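Local coordinates for protein adenylyltransferase and sulfurtransferase uba4 (Chaetomium thermophilum, PDB 6YUB) that probably activates a ubiquitin-like sulfur-carrier protein by adenylation and passes sulfur to it, serving tRNA wobble-uridine thiolation and molybdenum cofactor biosynthesis, at residues Gly23-Val37 / Gly220-Met232. Sequence-based numbering, arbitrary orientation.
Sequences GMGKEGQLRLMNAKV and GEAIKILVSQLHM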
ATOM      1  N   GLY B  23      19.562  -5.848  12.914  1.00 37.06           N
ATOM      2  CA  GLY B  23      19.176  -4.547  13.423  1.00 33.31           C
ATOM      3  C   GLY B  23      18.143  -4.571  14.526  1.00 38.99           C
ATOM      4  O   GLY B  23      17.804  -3.504  15.061  1.00 37.85           O
ATOM      5  N   MET B  24      17.624  -5.747  14.885  1.00 38.78           N
ATOM      6  CA  MET B  24      16.665  -5.861  15.980  1.00 38.59           C
ATOM      7  C   MET B  24      17.359  -6.464  17.195  1.00 39.12           C
ATOM      8  O   MET B  24      17.810  -5.732  18.083  1.00 36.43           O
ATOM      9  CB  MET B  24      15.463  -6.706  15.555  1.00 40.77           C
ATOM     10  CG  MET B  24      14.403  -6.860  16.634  1.00 46.30           C
ATOM     11  SD  MET B  24      13.619  -5.297  17.087  1.00 44.50           S
ATOM     12  CE  MET B  24      12.278  -5.233  15.912  1.00 44.91           C
ATOM     13  N   GLY B  25      17.460  -7.791  17.241  1.00 42.59           N
ATOM     14  CA  GLY B  25      18.135  -8.458  18.330  1.00 38.69           C
ATOM     15  C   GLY B  25      17.509  -8.177  19.687  1.00 37.98           C
ATOM     16  O   GLY B  25      16.375  -7.689  19.806  1.00 34.85           O
ATOM     17  N   LYS B  26      18.274  -8.496  20.731  1.00 41.41           N
ATOM     18  CA  LYS B  26      17.799  -8.315  22.097  1.00 43.51           C
ATOM     19  C   LYS B  26      17.673  -6.835  22.442  1.00 42.04           C
ATOM     20  O   LYS B  26      16.671  -6.408  23.026  1.00 35.89           O
ATOM     21  CB  LYS B  26      18.749  -9.016  23.071  1.00 45.37           C
ATOM     22  CG  LYS B  26      18.291  -8.976  24.520  1.00 51.04           C
ATOM     23  CD  LYS B  26      19.346  -9.557  25.448  1.00 51.34           C
ATOM     24  N   GLU B  27      18.684  -6.037  22.086  1.00 41.50           N
ATOM     25  CA  GLU B  27      18.613  -4.603  22.342  1.00 37.81           C
ATOM     26  C   GLU B  27      17.400  -3.988  21.658  1.00 32.43           C
ATOM     27  O   GLU B  27      16.699  -3.154  22.246  1.00 32.94           O
ATOM     28  CB  GLU B  27      19.900  -3.927  21.873  1.00 39.82           C
ATOM     29  N   GLY B  28      17.132  -4.395  20.416  1.00 30.50           N
ATOM     30  CA  GLY B  28      15.975  -3.869  19.715  1.00 30.79           C
ATOM     31  C   GLY B  28      14.673  -4.234  20.401  1.00 35.22           C
ATOM     32  O   GLY B  28      13.759  -3.414  20.494  1.00 32.85           O
ATOM     33  N   GLN B  29      14.579  -5.469  20.903  1.00 34.69           N
ATOM     34  CA  GLN B  29      13.350  -5.913  21.546  1.00 31.31           C
ATOM     35  C   GLN B  29      13.120  -5.187  22.864  1.00 28.93           C
ATOM     36  O   GLN B  29      11.993  -4.781  23.167  1.00 33.17           O
ATOM     37  CB  GLN B  29      13.396  -7.426  21.772  1.00 36.56           C
ATOM     38  CG  GLN B  29      12.073  -8.002  22.231  1.00 34.43           C
ATOM     39  CD  GLN B  29      10.973  -7.790  21.212  1.00 32.14           C
ATOM     40  OE1 GLN B  29      11.147  -8.073  20.029  1.00 33.99           O
ATOM     41  NE2 GLN B  29       9.835  -7.273  21.664  1.00 33.97           N
ATOM     42  N   LEU B  30      14.169  -5.028  23.675  1.00 31.78           N
ATOM     43  CA  LEU B  30      14.024  -4.298  24.928  1.00 29.29           C
ATOM     44  C   LEU B  30      13.597  -2.856  24.689  1.00 30.47           C
ATOM     45  O   LEU B  30      12.861  -2.286  25.503  1.00 35.25           O
ATOM     46  CB  LEU B  30      15.332  -4.331  25.716  1.00 31.37           C
ATOM     47  CG  LEU B  30      15.712  -5.673  26.340  1.00 40.03           C
ATOM     48  CD1 LEU B  30      17.132  -5.623  26.885  1.00 40.20           C
ATOM     49  CD2 LEU B  30      14.727  -6.058  27.438  1.00 31.23           C
ATOM     50  N   ARG B  31      14.047  -2.252  23.586  1.00 32.51           N
ATOM     51  CA  ARG B  31      13.655  -0.882  23.277  1.00 29.45           C
ATOM     52  C   ARG B  31      12.166  -0.791  22.975  1.00 30.11           C
ATOM     53  O   ARG B  31      11.513   0.205  23.317  1.00 29.87           O
ATOM     54  CB  ARG B  31      14.476  -0.347  22.109  1.00 29.21           C
ATOM     55  CG  ARG B  31      15.865   0.102  22.519  1.00 36.28           C
ATOM     56  CD  ARG B  31      16.752   0.377  21.318  1.00 37.46           C
ATOM     57  NE  ARG B  31      18.127   0.652  21.728  1.00 42.41           N
ATOM     58  CZ  ARG B  31      19.125   0.924  20.891  1.00 44.92           C
ATOM     59  NH1 ARG B  31      18.907   0.959  19.584  1.00 43.09           N
ATOM     60  NH2 ARG B  31      20.339   1.160  21.365  1.00 44.29           N
ATOM     61  N   LEU B  32      11.605  -1.809  22.316  1.00 31.48           N
ATOM     62  CA  LEU B  32      10.157  -1.847  22.138  1.00 34.09           C
ATOM     63  C   LEU B  32       9.450  -2.017  23.481  1.00 32.29           C
ATOM     64  O   LEU B  32       8.497  -1.294  23.793  1.00 31.96           O
ATOM     65  CB  LEU B  32       9.773  -2.976  21.184  1.00 33.89           C
ATOM     66  CG  LEU B  32      10.273  -2.860  19.750  1.00 33.43           C
ATOM     67  CD1 LEU B  32       9.928  -4.126  18.970  1.00 31.96           C
ATOM     68  CD2 LEU B  32       9.700  -1.620  19.068  1.00 33.07           C
ATOM     69  N   MET B  33       9.925  -2.955  24.298  1.00 23.94           N
ATOM     70  CA  MET B  33       9.254  -3.277  25.555  1.00 30.46           C
ATOM     71  C   MET B  33       9.371  -2.160  26.582  1.00 41.09           C
ATOM     72  O   MET B  33       8.531  -2.073  27.478  1.00 43.21           O
ATOM     73  CB  MET B  33       9.828  -4.571  26.130  1.00 30.51           C
ATOM     74  CG  MET B  33       9.616  -5.781  25.239  1.00 42.41           C
ATOM     75  SD  MET B  33      10.627  -7.195  25.725  1.00 47.25           S
ATOM     76  CE  MET B  33      10.157  -7.384  27.442  1.00 45.90           C
ATOM     77  N   ASN B  34      10.391  -1.314  26.480  1.00 37.85           N
ATOM     78  CA  ASN B  34      10.531  -0.162  27.363  1.00 39.99           C
ATOM     79  C   ASN B  34       9.902   1.097  26.788  1.00 37.84           C
ATOM     80  O   ASN B  34      10.004   2.159  27.408  1.00 38.90           O
ATOM     81  CB  ASN B  34      12.016   0.089  27.657  1.00 37.94           C
ATOM     82  CG  ASN B  34      12.611  -0.967  28.571  1.00 38.48           C
ATOM     83  OD1 ASN B  34      11.972  -1.404  29.529  1.00 37.59           O
ATOM     84  ND2 ASN B  34      13.837  -1.389  28.274  1.00 36.92           N
ATOM     85  N   ALA B  35       9.245   1.001  25.638  1.00 39.64           N
ATOM     86  CA  ALA B  35       8.700   2.165  24.958  1.00 40.72           C
ATOM     87  C   ALA B  35       7.241   2.390  25.337  1.00 38.16           C
ATOM     88  O   ALA B  35       6.542   1.486  25.798  1.00 37.65           O
ATOM     89  CB  ALA B  35       8.823   2.005  23.440  1.00 36.56           C
ATOM     90  N   LYS B  36       6.790   3.627  25.135  1.00 39.79           N
ATOM     91  CA  LYS B  36       5.402   4.018  25.365  1.00 37.70           C
ATOM     92  C   LYS B  36       4.906   4.724  24.110  1.00 35.50           C
ATOM     93  O   LYS B  36       5.388   5.813  23.780  1.00 39.64           O
ATOM     94  CB  LYS B  36       5.271   4.931  26.582  1.00 39.74           C
ATOM     95  CG  LYS B  36       5.943   4.419  27.843  1.00 41.03           C
ATOM     96  CD  LYS B  36       5.647   5.344  29.014  1.00 42.72           C
ATOM     97  CE  LYS B  36       6.872   5.547  29.894  1.00 51.00           C
ATOM     98  NZ  LYS B  36       6.593   6.468  31.037  1.00 60.94           N
ATOM     99  N   VAL B  37       3.948   4.115  23.417  1.00 32.24           N
ATOM    100  CA  VAL B  37       3.442   4.633  22.151  1.00 35.07           C
ATOM    101  C   VAL B  37       1.968   4.973  22.318  1.00 31.68           C
ATOM    102  O   VAL B  37       1.187   4.151  22.809  1.00 29.15           O
ATOM    103  CB  VAL B  37       3.647   3.626  21.003  1.00 31.29           C
ATOM    104  CG1 VAL B  37       3.053   4.158  19.710  1.00 29.05           C
ATOM    105  CG2 VAL B  37       5.126   3.321  20.831  1.00 29.15           C
ATOM    106  N   GLY B 220       4.985   0.310  11.333  1.00 29.32           N
ATOM    107  CA  GLY B 220       6.344   0.063  10.879  1.00 29.93           C
ATOM    108  C   GLY B 220       7.281   1.217  11.180  1.00 30.12           C
ATOM    109  O   GLY B 220       8.460   1.010  11.486  1.00 30.37           O
ATOM    110  N   GLU B 221       6.768   2.452  11.109  1.00 29.73           N
ATOM    111  CA  GLU B 221       7.610   3.610  11.381  1.00 30.87           C
ATOM    112  C   GLU B 221       7.876   3.758  12.871  1.00 29.84           C
ATOM    113  O   GLU B 221       9.018   4.013  13.279  1.00 30.17           O
ATOM    114  CB  GLU B 221       6.966   4.873  10.818  1.00 35.21           C
ATOM    115  CG  GLU B 221       6.938   4.913   9.305  1.00 37.87           C
ATOM    116  CD  GLU B 221       8.312   4.669   8.701  1.00 48.05           C
ATOM    117  OE1 GLU B 221       9.230   5.480   8.947  1.00 39.71           O
ATOM    118  OE2 GLU B 221       8.472   3.651   7.988  1.00 51.28           O
ATOM    119  N   ALA B 222       6.837   3.602  13.701  1.00 37.37           N
ATOM    120  CA  ALA B 222       7.026   3.679  15.145  1.00 33.40           C
ATOM    121  C   ALA B 222       8.051   2.657  15.616  1.00 33.56           C
ATOM    122  O   ALA B 222       8.882   2.952  16.482  1.00 31.83           O
ATOM    123  CB  ALA B 222       5.694   3.469  15.863  1.00 39.58           C
ATOM    124  N   ILE B 223       8.001   1.445  15.057  1.00 36.51           N
ATOM    125  CA  ILE B 223       8.973   0.416  15.413  1.00 34.29           C
ATOM    126  C   ILE B 223      10.372   0.833  14.981  1.00 30.92           C
ATOM    127  O   ILE B 223      11.339   0.676  15.735  1.00 31.30           O
ATOM    128  CB  ILE B 223       8.560  -0.938  14.800  1.00 34.61           C
ATOM    129  CG1 ILE B 223       7.298  -1.460  15.498  1.00 36.32           C
ATOM    130  CG2 ILE B 223       9.691  -1.947  14.906  1.00 35.35           C
ATOM    131  CD1 ILE B 223       6.662  -2.670  14.832  1.00 36.89           C
ATOM    132  N   LYS B 224      10.504   1.373  13.765  1.00 37.40           N
ATOM    133  CA  LYS B 224      11.798   1.886  13.313  1.00 37.29           C
ATOM    134  C   LYS B 224      12.372   2.891  14.306  1.00 33.70           C
ATOM    135  O   LYS B 224      13.539   2.801  14.707  1.00 31.68           O
ATOM    136  CB  LYS B 224      11.664   2.555  11.946  1.00 36.26           C
ATOM    137  CG  LYS B 224      11.530   1.622  10.761  1.00 40.04           C
ATOM    138  CD  LYS B 224      11.511   2.449   9.478  1.00 41.78           C
ATOM    139  CE  LYS B 224      10.950   1.674   8.306  1.00 42.35           C
ATOM    140  NZ  LYS B 224      10.749   2.571   7.131  1.00 47.50           N
ATOM    141  N   ILE B 225      11.552   3.871  14.705  1.00 30.91           N
ATOM    142  CA  ILE B 225      12.031   4.941  15.575  1.00 32.16           C
ATOM    143  C   ILE B 225      12.559   4.371  16.884  1.00 34.91           C
ATOM    144  O   ILE B 225      13.661   4.711  17.330  1.00 37.12           O
ATOM    145  CB  ILE B 225      10.909   5.967  15.823  1.00 33.71           C
ATOM    146  CG1 ILE B 225      10.560   6.686  14.517  1.00 35.52           C
ATOM    147  CG2 ILE B 225      11.328   6.954  16.904  1.00 33.99           C
ATOM    148  CD1 ILE B 225       9.262   7.470  14.574  1.00 37.36           C
ATOM    149  N   LEU B 226      11.779   3.490  17.518  1.00 32.52           N
ATOM    150  CA  LEU B 226      12.147   2.979  18.832  1.00 34.06           C
ATOM    151  C   LEU B 226      13.352   2.048  18.754  1.00 38.13           C
ATOM    152  O   LEU B 226      14.233   2.094  19.621  1.00 39.47           O
ATOM    153  CB  LEU B 226      10.953   2.259  19.458  1.00 34.69           C
ATOM    154  CG  LEU B 226       9.754   3.148  19.797  1.00 43.59           C
ATOM    155  CD1 LEU B 226       8.524   2.304  20.119  1.00 36.16           C
ATOM    156  CD2 LEU B 226      10.089   4.080  20.955  1.00 40.28           C
ATOM    157  N   VAL B 227      13.415   1.201  17.727  1.00 32.27           N
ATOM    158  CA  VAL B 227      14.479   0.205  17.660  1.00 36.76           C
ATOM    159  C   VAL B 227      15.820   0.862  17.347  1.00 38.12           C
ATOM    160  O   VAL B 227      16.844   0.536  17.961  1.00 34.64           O
ATOM    161  CB  VAL B 227      14.122  -0.881  16.628  1.00 40.01           C
ATOM    162  CG1 VAL B 227      15.364  -1.676  16.237  1.00 44.86           C
ATOM    163  CG2 VAL B 227      13.046  -1.796  17.187  1.00 41.39           C
ATOM    164  N   SER B 228      15.841   1.791  16.395  1.00 39.39           N
ATOM    165  CA  SER B 228      17.065   2.486  16.023  1.00 39.38           C
ATOM    166  C   SER B 228      17.233   3.820  16.739  1.00 40.34           C
ATOM    167  O   SER B 228      18.186   4.546  16.446  1.00 38.86           O
ATOM    168  CB  SER B 228      17.102   2.710  14.505  1.00 39.74           C
ATOM    169  OG  SER B 228      16.917   1.496  13.803  1.00 33.60           O
ATOM    170  N   GLN B 229      16.337   4.158  17.663  1.00 35.67           N
ATOM    171  CA  GLN B 229      16.432   5.406  18.419  1.00 38.81           C
ATOM    172  C   GLN B 229      16.531   6.610  17.485  1.00 40.55           C
ATOM    173  O   GLN B 229      17.333   7.525  17.692  1.00 36.38           O
ATOM    174  CB  GLN B 229      17.622   5.373  19.379  1.00 40.68           C
ATOM    175  CG  GLN B 229      17.587   4.232  20.371  1.00 43.99           C
ATOM    176  CD  GLN B 229      18.644   4.369  21.449  1.00 47.45           C
ATOM    177  OE1 GLN B 229      19.843   4.331  21.174  1.00 51.63           O
ATOM    178  NE2 GLN B 229      18.199   4.533  22.688  1.00 52.26           N
ATOM    179  N   LEU B 230      15.702   6.609  16.437  1.00 37.19           N
ATOM    180  CA  LEU B 230      15.718   7.699  15.473  1.00 35.22           C
ATOM    181  C   LEU B 230      15.226   9.011  16.078  1.00 38.11           C
ATOM    182  O   LEU B 230      15.479  10.074  15.502  1.00 41.66           O
ATOM    183  CB  LEU B 230      14.865   7.330  14.261  1.00 36.86           C
ATOM    184  CG  LEU B 230      15.203   5.997  13.595  1.00 43.92           C
ATOM    185  CD1 LEU B 230      14.256   5.724  12.435  1.00 43.24           C
ATOM    186  CD2 LEU B 230      16.654   5.972  13.125  1.00 46.30           C
ATOM    187  N   HIS B 231      14.537   8.958  17.218  1.00 40.89           N
ATOM    188  CA  HIS B 231      14.083  10.154  17.910  1.00 41.96           C
ATOM    189  C   HIS B 231      15.111  10.687  18.902  1.00 44.25           C
ATOM    190  O   HIS B 231      14.812  11.637  19.632  1.00 43.23           O
ATOM    191  CB  HIS B 231      12.754   9.884  18.632  1.00 40.53           C
ATOM    192  CG  HIS B 231      12.816   8.802  19.670  1.00 38.34           C
ATOM    193  ND1 HIS B 231      13.640   7.701  19.563  1.00 41.66           N
ATOM    194  CD2 HIS B 231      12.138   8.647  20.832  1.00 37.55           C
ATOM    195  CE1 HIS B 231      13.473   6.920  20.613  1.00 40.09           C
ATOM    196  NE2 HIS B 231      12.568   7.473  21.400  1.00 42.67           N
ATOM    197  N   MET B 232      16.325  10.101  18.944  1.00 43.94           N
ATOM    198  CA  MET B 232      17.373  10.627  19.811  1.00 49.47           C
ATOM    199  C   MET B 232      18.276  11.580  19.030  1.00 53.23           C
ATOM    200  O   MET B 232      18.460  11.421  17.819  1.00 53.30           O
ATOM    201  CB  MET B 232      18.210   9.490  20.386  1.00 54.14           C
ATOM    202  CG  MET B 232      17.441   8.541  21.303  1.00 56.67           C
ATOM    203  SD  MET B 232      16.761   9.350  22.769  1.00 59.26           S
ATOM    204  CE  MET B 232      15.011   9.335  22.383  1.00 53.62           C
TER
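Arg31 reaches across from helix 25-33 and donates through NH1 to the carbonyl oxygen Val227 O, 2.7 Å away, in the last turn of the helix that contains residues 220-228. The acceptor lies practically in the guanidinium plane, with an N-H...O angle of 154°. Extended from CG to NE, the arginine lays its CD against Leu226 O on the way (3.5 Å). Just past the helix, Gln229 takes positive phi and stacks its amide on one guanidinium face, the two planes 17° apart; OE1 is near NH2 but badly angled for a hydrogen bond.

Beside these polar groups the contact is largely apolar. Val227 inserts both methyls: CG2 meets Met24 SD at 3.5 Å and Leu32 CD2 at 3.8 Å, while CG1 packs against the carbonyl oxygen Gly23 O at 3.3 Å. The CA atoms of Gly28, which presents no side chain, and Val227 approach to 4.8 Å. Farther in, Leu226 fits both methyls around Ala35, tightly, with CD1 3.3 Å from Ala35 CB, and CD1 also touches Val37 CG2. With CG2 anti to its carbonyl carbon, Val37 turns this methyl to the leucine.

The helical segments run at 115° to each other. Leu53 of helix 46-56 and Leu129 of strand 127-130 both touch Val37, linking the contact to the parallel part of the mixed sheet in this Rossmann-like ThiF-family adenylyltransferase part of the protein. From the chain of another protein, an apolar side chain packs on Met24 and a backbone group is hydrogen-bonded to Ser228 OG.

Shortening Arg31 to an alanine is likely to leave Val227 O without this donor and the Gln229 amide without its flat partner. Apolar packing thus joins helix 25-33 and the start of strand 36-40 to the C-terminal part of helix 208-228, and one charged donor holds a carbonyl near the helix end.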